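Local coordinates for 2-C-methyl-D-erythritol 4-phosphate cytidylyltransferase (Thermus thermophilus HB8, PDB 2PX7), which probably catalyses the transfer of a cytidylyl group from CTP to 2-C-methyl-D-erythritol 4-phosphate in isoprenoid biosynthesis, at residues S27-A32 and E102-P107. Numbering follows the deposited sequence.
Sequences SVLIPA and EAASLP
Ser27, at the start of strand 27-31, packs against the loop that follows helix 93-103 with both atoms of its side chain. Its CB meets Leu106 CB at 3.7 Å, while Leu106 CD1, at the end of the same side chain, lies 3.7 Å from Ser27 N. With CG anti to its own carbonyl carbon (chi1 -59°) and chi2 at 154°, Leu106 also brings CD1 near Ser27 CB. Ser27 OG turns the other way, toward the methyl of Ala104 (OG to CB, 3.8 Å). No hydrogen bond joins the two segments directly; instead Glu67 OE1 accepts from Ser105 N and is also hydrogen-bonded to Ser27 OG, so one carboxylate oxygen ties loop and strand together. Deeper along the strand the fit slackens, with Leu29 CD2 and Ala104 CB 4.3 Å apart. Ser105, exposed in the loop, adds little to the interface and marks its solvent side. In the Rossmann-like fold the loop completes the crossover from strand 85-88 through helix 93-103 to strand 108-111. Strand 27-31 lies between strands 67-72 and 108-111, parallel to both, and helix 93-103 packs on it, with Leu101 against Leu29 and Val97 against Pro31.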
loop_
_atom_site.group_PDB
_atom_site.type_symbol
_atom_site.label_atom_id
_atom_site.label_comp_id
_atom_site.label_asym_id
_atom_site.label_seq_id
_atom_site.Cartn_x
_atom_site.Cartn_y
_atom_site.Cartn_z
ATOM N N SER A 27 24.841 8.328 10.822
ATOM C CA SER A 27 25.209 8.208 9.349
ATOM C C SER A 27 24.159 7.758 8.243
ATOM O O SER A 27 23.786 6.597 8.161
ATOM C CB SER A 27 26.486 7.375 9.229
ATOM O OG SER A 27 27.273 7.730 8.112
ATOM N N VAL A 28 23.730 8.666 7.362
ATOM C CA VAL A 28 22.603 8.394 6.445
ATOM C C VAL A 28 23.043 8.161 4.988
ATOM O O VAL A 28 23.714 9.012 4.396
ATOM C CB VAL A 28 21.532 9.542 6.492
ATOM C CG1 VAL A 28 20.444 9.303 5.487
ATOM C CG2 VAL A 28 20.935 9.699 7.899
ATOM N N LEU A 29 22.660 7.018 4.412
ATOM C CA LEU A 29 23.031 6.700 3.022
ATOM C C LEU A 29 21.821 6.755 2.121
ATOM O O LEU A 29 20.839 6.061 2.373
ATOM C CB LEU A 29 23.719 5.325 2.911
ATOM C CG LEU A 29 24.713 4.944 4.019
ATOM C CD1 LEU A 29 25.331 3.557 3.746
ATOM C CD2 LEU A 29 25.806 6.006 4.134
ATOM N N ILE A 30 21.907 7.582 1.079
ATOM C CA ILE A 30 20.840 7.766 0.098
ATOM C C ILE A 30 21.269 7.279 -1.308
ATOM O O ILE A 30 21.791 8.067 -2.108
ATOM C CB ILE A 30 20.374 9.272 0.032
ATOM C CG1 ILE A 30 20.096 9.873 1.433
ATOM C CG2 ILE A 30 19.240 9.485 -0.991
ATOM C CD1 ILE A 30 18.970 9.198 2.312
ATOM N N PRO A 31 21.032 5.985 -1.622
ATOM C CA PRO A 31 21.410 5.449 -2.946
ATOM C C PRO A 31 20.461 5.883 -4.056
ATOM O O PRO A 31 19.712 5.065 -4.560
ATOM C CB PRO A 31 21.327 3.927 -2.743
ATOM C CG PRO A 31 20.229 3.756 -1.667
ATOM C CD PRO A 31 20.399 4.956 -0.760
ATOM N N ALA A 32 20.502 7.154 -4.438
ATOM C CA ALA A 32 19.583 7.717 -5.440
ATOM C C ALA A 32 20.153 7.765 -6.870
ATOM O O ALA A 32 20.192 8.834 -7.497
ATOM C CB ALA A 32 19.156 9.115 -5.011
ATOM N N GLU A 102 31.313 2.695 2.007
ATOM C CA GLU A 102 32.760 2.844 2.127
ATOM C C GLU A 102 33.144 4.209 2.697
ATOM O O GLU A 102 34.155 4.325 3.395
ATOM C CB GLU A 102 33.416 2.639 0.761
ATOM C CG GLU A 102 34.860 2.175 0.847
ATOM C CD GLU A 102 35.453 1.916 -0.525
ATOM O OE1 GLU A 102 34.834 1.138 -1.292
ATOM O OE2 GLU A 102 36.533 2.493 -0.823
ATOM N N ALA A 103 32.313 5.218 2.417
ATOM C CA ALA A 103 32.525 6.595 2.864
ATOM C C ALA A 103 31.919 6.913 4.231
ATOM O O ALA A 103 32.235 7.955 4.811
ATOM C CB ALA A 103 31.992 7.575 1.816
ATOM N N ALA A 104 31.057 6.024 4.745
ATOM C CA ALA A 104 30.379 6.242 6.031
ATOM C C ALA A 104 31.396 6.371 7.177
ATOM O O ALA A 104 32.315 5.571 7.263
ATOM C CB ALA A 104 29.377 5.105 6.308
ATOM N N SER A 105 31.239 7.377 8.045
ATOM C CA SER A 105 32.221 7.615 9.109
ATOM C C SER A 105 31.742 7.206 10.498
ATOM O O SER A 105 32.557 7.043 11.421
ATOM C CB SER A 105 32.723 9.073 9.097
ATOM O OG SER A 105 31.681 9.987 9.395
ATOM N N LEU A 106 30.434 6.986 10.633
ATOM C CA LEU A 106 29.821 6.692 11.929
ATOM C C LEU A 106 29.404 5.206 12.042
ATOM O O LEU A 106 29.123 4.569 11.027
ATOM C CB LEU A 106 28.654 7.662 12.165
ATOM C CG LEU A 106 29.119 9.134 12.134
ATOM C CD1 LEU A 106 28.006 10.072 11.733
ATOM C CD2 LEU A 106 29.737 9.565 13.477
ATOM N N PRO A 107 29.410 4.644 13.268
ATOM C CA PRO A 107 29.163 3.208 13.471
ATOM C C PRO A 107 27.714 2.742 13.320
ATOM O O PRO A 107 27.426 1.544 13.492
ATOM C CB PRO A 107 29.640 2.972 14.906
ATOM C CG PRO A 107 29.417 4.274 15.590
ATOM C CD PRO A 107 29.712 5.330 14.544
#